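PDB 3AYV: xylose isomerase-like TIM barrel domain-containing protein from Thermus thermophilus, which is of uncertain function but binds zinc ions in a TIM barrel and may resemble apurinic or apyrimidinic endonucleases. Local coordinates for residues E110-L115 against L146-E151; E140-A145 against S170-P175; A166-R171 against N189-V194. All blocks are in the same frame, centred on the assembly; numbering follows the deposited sequence.

Contact 1 (E110-L115 against L146-E151)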
loop_
_atom_site.group_PDB
_atom_site.type_symbol
_atom_site.label_atom_id
_atom_site.label_comp_id
_atom_site.label_asym_id
_atom_site.label_seq_id
_atom_site.Cartn_x
_atom_site.Cartn_y
_atom_site.Cartn_z
ATOM N N GLU A 110 -14.211 -12.514 -11.155
ATOM C CA GLU A 110 -14.170 -12.379 -12.612
ATOM C C GLU A 110 -13.189 -11.292 -13.085
ATOM O O GLU A 110 -12.725 -11.332 -14.204
ATOM C CB GLU A 110 -15.562 -12.072 -13.166
ATOM C CG GLU A 110 -16.517 -13.262 -13.080
ATOM C CD GLU A 110 -17.938 -12.885 -13.506
ATOM O OE1 GLU A 110 -18.710 -12.366 -12.658
ATOM O OE2 GLU A 110 -18.281 -13.098 -14.696
ATOM N N ARG A 111 -12.878 -10.328 -12.220
ATOM C CA ARG A 111 -11.910 -9.304 -12.568
ATOM C C ARG A 111 -10.481 -9.814 -12.480
ATOM O O ARG A 111 -9.582 -9.125 -12.985
ATOM C CB ARG A 111 -12.011 -8.114 -11.615
ATOM C CG ARG A 111 -13.178 -7.167 -11.844
ATOM C CD ARG A 111 -13.220 -6.097 -10.704
ATOM N NE ARG A 111 -11.943 -5.387 -10.558
ATOM C CZ ARG A 111 -11.698 -4.185 -11.079
ATOM N NH1 ARG A 111 -12.661 -3.552 -11.753
ATOM N NH2 ARG A 111 -10.501 -3.594 -10.923
ATOM N N ALA A 112 -10.248 -10.954 -11.818
ATOM C CA ALA A 112 -8.845 -11.322 -11.446
ATOM C C ALA A 112 -7.894 -11.500 -12.642
ATOM O O ALA A 112 -6.790 -10.918 -12.676
ATOM C CB ALA A 112 -8.822 -12.568 -10.567
ATOM N N LEU A 113 -8.268 -12.340 -13.599
ATOM C CA LEU A 113 -7.348 -12.567 -14.718
ATOM C C LEU A 113 -7.298 -11.374 -15.692
ATOM O O LEU A 113 -6.214 -11.046 -16.201
ATOM C CB LEU A 113 -7.609 -13.913 -15.433
ATOM C CG LEU A 113 -6.901 -15.127 -14.772
ATOM C CD1 LEU A 113 -5.364 -14.976 -14.750
ATOM C CD2 LEU A 113 -7.438 -15.448 -13.377
ATOM N N PRO A 114 -8.453 -10.697 -15.934
ATOM C CA PRO A 114 -8.355 -9.479 -16.729
ATOM C C PRO A 114 -7.430 -8.443 -16.080
ATOM O O PRO A 114 -6.685 -7.744 -16.790
ATOM C CB PRO A 114 -9.816 -8.983 -16.773
ATOM C CG PRO A 114 -10.586 -10.280 -16.853
ATOM C CD PRO A 114 -9.856 -11.154 -15.838
ATOM N N LEU A 115 -7.463 -8.342 -14.753
ATOM C CA LEU A 115 -6.507 -7.459 -14.052
ATOM C C LEU A 115 -5.036 -7.925 -14.232
ATOM O O LEU A 115 -4.163 -7.112 -14.555
ATOM C CB LEU A 115 -6.846 -7.306 -12.567
ATOM C CG LEU A 115 -5.876 -6.379 -11.793
ATOM C CD1 LEU A 115 -6.056 -4.938 -12.313
ATOM C CD2 LEU A 115 -6.180 -6.467 -10.304
ATOM N N LEU A 146 -7.898 -11.936 -5.116
ATOM C CA LEU A 146 -6.521 -11.466 -5.319
ATOM C C LEU A 146 -5.577 -12.631 -5.616
ATOM O O LEU A 146 -4.586 -12.476 -6.331
ATOM C CB LEU A 146 -6.013 -10.700 -4.081
ATOM C CG LEU A 146 -6.792 -9.389 -3.860
ATOM C CD1 LEU A 146 -6.188 -8.672 -2.667
ATOM C CD2 LEU A 146 -6.860 -8.471 -5.146
ATOM N N ARG A 147 -5.869 -13.785 -5.038
ATOM C CA ARG A 147 -4.991 -14.946 -5.211
ATOM C C ARG A 147 -4.638 -15.262 -6.697
ATOM O O ARG A 147 -3.465 -15.481 -7.003
ATOM C CB ARG A 147 -5.592 -16.172 -4.492
ATOM C CG ARG A 147 -4.606 -17.334 -4.358
ATOM C CD ARG A 147 -5.202 -18.463 -3.536
ATOM N NE ARG A 147 -5.081 -18.217 -2.097
ATOM C CZ ARG A 147 -3.984 -18.475 -1.385
ATOM N NH1 ARG A 147 -2.899 -18.969 -1.976
ATOM N NH2 ARG A 147 -3.969 -18.229 -0.077
ATOM N N PRO A 148 -5.632 -15.285 -7.613
ATOM C CA PRO A 148 -5.269 -15.573 -9.019
ATOM C C PRO A 148 -4.413 -14.483 -9.693
ATOM O O PRO A 148 -3.629 -14.777 -10.627
ATOM C CB PRO A 148 -6.634 -15.653 -9.718
ATOM C CG PRO A 148 -7.658 -15.925 -8.571
ATOM C CD PRO A 148 -7.094 -15.066 -7.471
ATOM N N VAL A 149 -4.566 -13.236 -9.263
ATOM C CA VAL A 149 -3.726 -12.159 -9.814
ATOM C C VAL A 149 -2.275 -12.441 -9.447
ATOM O O VAL A 149 -1.362 -12.359 -10.291
ATOM C CB VAL A 149 -4.120 -10.753 -9.291
ATOM C CG1 VAL A 149 -3.328 -9.656 -10.022
ATOM C CG2 VAL A 149 -5.642 -10.508 -9.449
ATOM N N LEU A 150 -2.052 -12.722 -8.161
ATOM C CA LEU A 150 -0.716 -13.088 -7.686
ATOM C C LEU A 150 -0.178 -14.333 -8.385
ATOM O O LEU A 150 0.987 -14.357 -8.820
ATOM C CB LEU A 150 -0.745 -13.301 -6.165
ATOM C CG LEU A 150 -1.280 -12.096 -5.381
ATOM C CD1 LEU A 150 -1.564 -12.460 -3.947
ATOM C CD2 LEU A 150 -0.249 -10.967 -5.461
ATOM N N GLU A 151 -1.002 -15.366 -8.503
ATOM C CA GLU A 151 -0.530 -16.633 -9.090
ATOM C C GLU A 151 -0.173 -16.466 -10.562
ATOM O O GLU A 151 0.814 -17.034 -11.037
ATOM C CB GLU A 151 -1.619 -17.680 -9.041
ATOM C CG GLU A 151 -2.104 -18.129 -7.733
ATOM C CD GLU A 151 -3.179 -19.184 -7.974
ATOM O OE1 GLU A 151 -4.393 -18.827 -8.016
ATOM O OE2 GLU A 151 -2.792 -20.343 -8.217
#
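Ala112 faces helix 147-153 and meets two of its residues at once. Its CB lies 3.9 Å from Pro148 CB and 4.0 Å from Val149 CG2. The same Val149 methyl also reaches the backbone of Ala112, with CG2 3.4 Å from the carbonyl O. The CA atoms of Ala112 and Val149 are 5.4 Å apart. A small side chain at Ala112 suits this close approach.

Leu113 and Leu115 extend the patch on the side of helix 112-118. Leu113 CD2 touches Pro148 CB at 3.8 Å, and the two side chains cross at about a right angle. Pro148 CB is thus touched by both Ala112 and Leu113. Leu115 CD2 reaches Val149 CG2 at 4.2 Å, a looser contact. Val149 turns CG1 anti to its backbone N (chi1 -173°), which leaves CG2 anti to the carbonyl carbon and directed at the other helix. The contact is apolar between side chains, with no hydrogen bond joining the segments.

Further out, Val149 and Leu146 rest on Leu135 of strand 132-136, and Leu146 also meets Phe159 of strand 158-162. Leu115 packs on Ser97, just after the strand that carries the zinc ligand His96. Leu113 is exposed, whereas Ala112, Leu115 and Val149 are buried. The arrangement is that of neighbouring helices in the outer layer of a TIM barrel, packed against each other through alanine, leucine, valine and a proline ring and, on the 147-153 side, against the strands inside.

Contact 2 (E140-A145 against S170-P175)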
loop_
_atom_site.group_PDB
_atom_site.type_symbol
_atom_site.label_atom_id
_atom_site.label_comp_id
_atom_site.label_asym_id
_atom_site.label_seq_id
_atom_site.Cartn_x
_atom_site.Cartn_y
_atom_site.Cartn_z
ATOM N N GLU A 140 -11.971 -5.560 -2.132
ATOM C CA GLU A 140 -12.280 -6.945 -2.519
ATOM C C GLU A 140 -13.018 -7.602 -1.359
ATOM O O GLU A 140 -12.634 -7.419 -0.204
ATOM C CB GLU A 140 -11.021 -7.772 -2.872
ATOM C CG GLU A 140 -10.220 -7.242 -4.083
ATOM C CD GLU A 140 -9.320 -6.068 -3.728
ATOM O OE1 GLU A 140 -9.236 -5.671 -2.546
ATOM O OE2 GLU A 140 -8.694 -5.511 -4.655
ATOM N N PRO A 141 -14.101 -8.321 -1.664
ATOM C CA PRO A 141 -14.821 -8.922 -0.528
ATOM C C PRO A 141 -14.065 -10.067 0.177
ATOM O O PRO A 141 -14.299 -10.288 1.368
ATOM C CB PRO A 141 -16.167 -9.363 -1.131
ATOM C CG PRO A 141 -15.998 -9.339 -2.630
ATOM C CD PRO A 141 -14.880 -8.329 -2.921
ATOM N N HIS A 142 -13.144 -10.740 -0.526
ATOM C CA HIS A 142 -12.464 -11.934 -0.019
ATOM C C HIS A 142 -11.135 -12.078 -0.770
ATOM O O HIS A 142 -11.043 -11.707 -1.952
ATOM C CB HIS A 142 -13.357 -13.189 -0.251
ATOM C CG HIS A 142 -12.823 -14.450 0.362
ATOM N ND1 HIS A 142 -11.804 -15.196 -0.204
ATOM C CD2 HIS A 142 -13.178 -15.105 1.498
ATOM C CE1 HIS A 142 -11.535 -16.234 0.568
ATOM N NE2 HIS A 142 -12.361 -16.208 1.605
ATOM N N PRO A 143 -10.091 -12.590 -0.085
ATOM C CA PRO A 143 -8.745 -12.696 -0.655
ATOM C C PRO A 143 -8.679 -13.609 -1.884
ATOM O O PRO A 143 -7.729 -13.506 -2.676
ATOM C CB PRO A 143 -7.894 -13.249 0.507
ATOM C CG PRO A 143 -8.886 -13.820 1.484
ATOM C CD PRO A 143 -10.111 -12.966 1.341
ATOM N N GLU A 144 -9.684 -14.475 -2.059
ATOM C CA GLU A 144 -9.742 -15.342 -3.255
ATOM C C GLU A 144 -9.736 -14.562 -4.574
ATOM O O GLU A 144 -9.343 -15.121 -5.593
ATOM C CB GLU A 144 -10.960 -16.267 -3.213
ATOM C CG GLU A 144 -12.235 -15.484 -3.489
ATOM C CD GLU A 144 -13.508 -16.273 -3.338
ATOM O OE1 GLU A 144 -13.435 -17.497 -3.068
ATOM O OE2 GLU A 144 -14.595 -15.649 -3.493
ATOM N N ALA A 145 -10.179 -13.293 -4.578
ATOM C CA ALA A 145 -10.159 -12.529 -5.814
ATOM C C ALA A 145 -8.768 -11.965 -6.126
ATOM O O ALA A 145 -8.501 -11.563 -7.257
ATOM C CB ALA A 145 -11.176 -11.414 -5.775
ATOM N N SER A 170 -14.527 -5.130 3.244
ATOM C CA SER A 170 -14.649 -6.486 2.674
ATOM C C SER A 170 -15.753 -7.264 3.407
ATOM O O SER A 170 -16.340 -6.743 4.367
ATOM C CB SER A 170 -13.302 -7.241 2.763
ATOM O OG SER A 170 -13.185 -7.982 3.983
ATOM N N ARG A 171 -16.021 -8.494 2.970
ATOM C CA ARG A 171 -16.917 -9.413 3.691
ATOM C C ARG A 171 -16.127 -10.445 4.488
ATOM O O ARG A 171 -16.687 -11.443 4.970
ATOM C CB ARG A 171 -17.846 -10.153 2.702
ATOM C CG ARG A 171 -18.360 -9.284 1.582
ATOM C CD ARG A 171 -19.516 -8.396 2.020
ATOM N NE ARG A 171 -19.729 -7.327 1.034
ATOM C CZ ARG A 171 -20.301 -6.153 1.290
ATOM N NH1 ARG A 171 -20.749 -5.870 2.525
ATOM N NH2 ARG A 171 -20.398 -5.251 0.319
ATOM N N THR A 172 -14.825 -10.203 4.642
ATOM C CA THR A 172 -13.929 -11.111 5.321
ATOM C C THR A 172 -13.130 -10.305 6.376
ATOM O O THR A 172 -11.958 -9.985 6.186
ATOM C CB THR A 172 -12.994 -11.829 4.311
ATOM O OG1 THR A 172 -13.764 -12.316 3.197
ATOM C CG2 THR A 172 -12.263 -13.013 4.965
ATOM N N PRO A 173 -13.783 -9.970 7.503
ATOM C CA PRO A 173 -13.123 -9.026 8.406
ATOM C C PRO A 173 -11.953 -9.633 9.157
ATOM O O PRO A 173 -11.075 -8.896 9.601
ATOM C CB PRO A 173 -14.246 -8.618 9.380
ATOM C CG PRO A 173 -15.215 -9.797 9.353
ATOM C CD PRO A 173 -15.201 -10.180 7.876
ATOM N N ASP A 174 -11.944 -10.952 9.312
ATOM C CA ASP A 174 -10.845 -11.620 10.011
ATOM C C ASP A 174 -9.567 -11.540 9.176
ATOM O O ASP A 174 -9.609 -11.745 7.959
ATOM C CB ASP A 174 -11.177 -13.087 10.275
ATOM C CG ASP A 174 -12.382 -13.275 11.206
ATOM O OD1 ASP A 174 -12.774 -12.321 11.916
ATOM O OD2 ASP A 174 -12.928 -14.401 11.233
ATOM N N PRO A 175 -8.421 -11.275 9.829
ATOM C CA PRO A 175 -7.163 -11.135 9.103
ATOM C C PRO A 175 -6.652 -12.450 8.522
ATOM O O PRO A 175 -5.939 -12.420 7.521
ATOM C CB PRO A 175 -6.177 -10.624 10.163
ATOM C CG PRO A 175 -6.989 -10.216 11.321
ATOM C CD PRO A 175 -8.266 -11.002 11.270
#
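Pro141 O takes two hydrogen bonds from loop 170-175. Thr172 OG1 donates to it at 2.8 Å and Arg171 N at 3.0 Å. Both donors lie in the carbonyl plane on lone pairs, with C=O...donor angles of 137° and 122°. The Arg171 bond is bent. The threonine hydroxyl stands beside its own backbone N (chi1 -47°), which brings it to Pro141 O from the side away from the Arg171 amide; the donors use different lone pairs.

Within each loop, further hydrogen bonds hold these groups in place. Ser170 OG accepts from Thr172 N at 2.8 Å, forming an ST turn, and it donates to Ala166 O. His142 ND1 accepts from Glu144 N at 2.9 Å, with the donor slightly tilted from the ring plane. The Glu140 carboxylate is held outside the pair, OE2 by Ser97 OG and OE1 by Ser138 N.

The remaining contacts are van der Waals. Pro141 CB meets Arg171 CG at 3.5 Å. The His142 ring approaches Thr172 obliquely, with CD2 3.3 Å from OG1. Within its own loop, Pro143 CD lies over one face of the ring, toward the rim. Replacing His142 with an alanine would probably leave Glu144 N without its ring acceptor and open a gap beside the Thr172 hydroxyl.

Pro143 and Thr172 both pack on Pro177, and Thr172 O accepts from Trp178. The chemistry implies a join between two loops after successive barrel strands that depends largely on a backbone carbonyl. One donor is an amide, so that half needs only a backbone N-H, not the arginine side chain.

Contact 3 (A166-R171 against N189-V194)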
loop_
_atom_site.group_PDB
_atom_site.type_symbol
_atom_site.label_atom_id
_atom_site.label_comp_id
_atom_site.label_asym_id
_atom_site.label_seq_id
_atom_site.Cartn_x
_atom_site.Cartn_y
_atom_site.Cartn_z
ATOM N N ALA A 166 -9.737 -4.629 5.080
ATOM C CA ALA A 166 -10.492 -5.886 5.174
ATOM C C ALA A 166 -11.678 -5.758 6.151
ATOM O O ALA A 166 -12.791 -6.221 5.880
ATOM C CB ALA A 166 -9.567 -7.037 5.588
ATOM N N ARG A 167 -11.432 -5.087 7.263
ATOM C CA ARG A 167 -12.440 -4.976 8.320
ATOM C C ARG A 167 -13.592 -4.089 7.901
ATOM O O ARG A 167 -14.749 -4.436 8.147
ATOM C CB ARG A 167 -11.795 -4.417 9.588
ATOM C CG ARG A 167 -12.763 -4.238 10.790
ATOM C CD ARG A 167 -13.447 -5.528 11.240
ATOM N NE ARG A 167 -14.274 -5.277 12.436
ATOM C CZ ARG A 167 -13.965 -5.686 13.666
ATOM N NH1 ARG A 167 -12.855 -6.385 13.880
ATOM N NH2 ARG A 167 -14.778 -5.402 14.690
ATOM N N VAL A 168 -13.297 -2.944 7.278
ATOM C CA VAL A 168 -14.374 -2.005 6.977
ATOM C C VAL A 168 -14.955 -2.118 5.563
ATOM O O VAL A 168 -16.113 -1.754 5.352
ATOM C CB VAL A 168 -14.030 -0.541 7.324
ATOM C CG1 VAL A 168 -13.477 -0.440 8.785
ATOM C CG2 VAL A 168 -13.049 0.058 6.349
ATOM N N PHE A 169 -14.191 -2.645 4.607
ATOM C CA PHE A 169 -14.677 -2.660 3.213
ATOM C C PHE A 169 -15.047 -4.059 2.648
ATOM O O PHE A 169 -15.810 -4.143 1.675
ATOM C CB PHE A 169 -13.673 -1.984 2.273
ATOM C CG PHE A 169 -13.397 -0.537 2.586
ATOM C CD1 PHE A 169 -14.441 0.358 2.849
ATOM C CD2 PHE A 169 -12.088 -0.071 2.622
ATOM C CE1 PHE A 169 -14.189 1.705 3.120
ATOM C CE2 PHE A 169 -11.818 1.297 2.887
ATOM C CZ PHE A 169 -12.879 2.174 3.139
ATOM N N SER A 170 -14.527 -5.130 3.244
ATOM C CA SER A 170 -14.649 -6.486 2.674
ATOM C C SER A 170 -15.753 -7.264 3.407
ATOM O O SER A 170 -16.340 -6.743 4.367
ATOM C CB SER A 170 -13.302 -7.241 2.763
ATOM O OG SER A 170 -13.185 -7.982 3.983
ATOM N N ARG A 171 -16.021 -8.494 2.970
ATOM C CA ARG A 171 -16.917 -9.413 3.691
ATOM C C ARG A 171 -16.127 -10.445 4.488
ATOM O O ARG A 171 -16.687 -11.443 4.970
ATOM C CB ARG A 171 -17.846 -10.153 2.702
ATOM C CG ARG A 171 -18.360 -9.284 1.582
ATOM C CD ARG A 171 -19.516 -8.396 2.020
ATOM N NE ARG A 171 -19.729 -7.327 1.034
ATOM C CZ ARG A 171 -20.301 -6.153 1.290
ATOM N NH1 ARG A 171 -20.749 -5.870 2.525
ATOM N NH2 ARG A 171 -20.398 -5.251 0.319
ATOM N N ASN A 189 -2.628 0.309 10.903
ATOM C CA ASN A 189 -3.349 1.347 11.635
ATOM C C ASN A 189 -4.496 0.663 12.357
ATOM O O ASN A 189 -4.572 -0.567 12.313
ATOM C CB ASN A 189 -3.813 2.491 10.704
ATOM C CG ASN A 189 -4.699 2.015 9.559
ATOM O OD1 ASN A 189 -5.512 1.102 9.719
ATOM N ND2 ASN A 189 -4.536 2.639 8.388
ATOM N N ASP A 190 -5.360 1.435 13.028
ATOM C CA ASP A 190 -6.546 0.863 13.635
ATOM C C ASP A 190 -7.815 1.622 13.223
ATOM O O ASP A 190 -7.756 2.735 12.695
ATOM C CB ASP A 190 -6.412 0.770 15.165
ATOM C CG ASP A 190 -7.021 -0.509 15.728
ATOM O OD1 ASP A 190 -7.851 -1.147 15.042
ATOM O OD2 ASP A 190 -6.730 -0.857 16.900
ATOM N N THR A 191 -8.942 0.981 13.466
ATOM C CA THR A 191 -10.235 1.464 13.025
ATOM C C THR A 191 -11.250 1.114 14.113
ATOM O O THR A 191 -11.044 0.174 14.890
ATOM C CB THR A 191 -10.656 0.798 11.692
ATOM O OG1 THR A 191 -12.044 1.081 11.446
ATOM C CG2 THR A 191 -10.452 -0.735 11.729
ATOM N N ASP A 192 -12.341 1.869 14.158
ATOM C CA ASP A 192 -13.481 1.520 15.005
ATOM C C ASP A 192 -14.366 0.409 14.439
ATOM O O ASP A 192 -15.370 0.025 15.058
ATOM C CB ASP A 192 -14.307 2.780 15.307
ATOM C CG ASP A 192 -14.823 3.495 14.045
ATOM O OD1 ASP A 192 -14.646 3.012 12.905
ATOM O OD2 ASP A 192 -15.434 4.571 14.211
ATOM N N GLY A 193 -14.000 -0.112 13.265
ATOM C CA GLY A 193 -14.775 -1.123 12.609
ATOM C C GLY A 193 -15.843 -0.583 11.686
ATOM O O GLY A 193 -16.596 -1.371 11.109
ATOM N N VAL A 194 -15.926 0.745 11.572
ATOM C CA VAL A 194 -16.943 1.392 10.731
ATOM C C VAL A 194 -16.307 2.202 9.603
ATOM O O VAL A 194 -16.673 2.034 8.435
ATOM C CB VAL A 194 -17.896 2.308 11.562
ATOM C CG1 VAL A 194 -18.975 2.933 10.637
ATOM C CG2 VAL A 194 -18.566 1.497 12.681
HETATM O O HOH W 1 -16.418 -4.195 11.096
#
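Val168 packs its CG1 methyl against the loop after strand 185-188. CG1 lies 3.4 Å from Thr191 OG1, the two side chains meeting tip to tip, and 3.7 Å from Gly193 C. Val168 CB is 3.9 Å from Val194 O. With CG1 anti to the carbonyl carbon (chi1 -50°), that methyl faces the loop, while CG2 sits over the centre of the Phe169 ring.

The loop is shaped by its own bonds. Thr191 OG1 accepts from Gly193 N at 2.9 Å in an ST turn, and also bonds to Tyr195 O. Asp192 OD1 accepts from Val194 N in an Asx turn.

The Arg167 side is looser. Its CG is 4.1 Å from Gly193 CA, and no direct hydrogen bond crosses the contact. A water bridges instead: it accepts from Arg167 NE at 2.8 Å, at the guanidinium edge, and donates to Gly193 O at 2.8 Å. Its bond to Arg167 O is weak.

Val168 lies near His165 and Asp196, two ligands of a zinc ion. The contact joins the helix after strand 158-162 to the next strand's loop beside the metal site of this xylose isomerase-like TIM barrel.

How the contacts relate
The three contacts follow the barrel round, joining parts that lie after neighbouring strands. Contact 1 is mostly buried, helix against helix, and apolar between side chains, with no hydrogen bond. Contact 2 is partly buried and joins two loops through hydrogen bonds to one carbonyl. Contact 3 is a surface contact, with apolar touches and a water bridge. Contacts 1 and 2 meet where 140-145 runs directly into 146-151, and Ala112 CB touches Ala145 O. Contacts 2 and 3 share Ser170 and Arg171, and Pro173 packs on Arg167. Contacts 1 and 3 do not touch. Polar and water-mediated links appear where loops take part, while the helix pair relies on apolar packing.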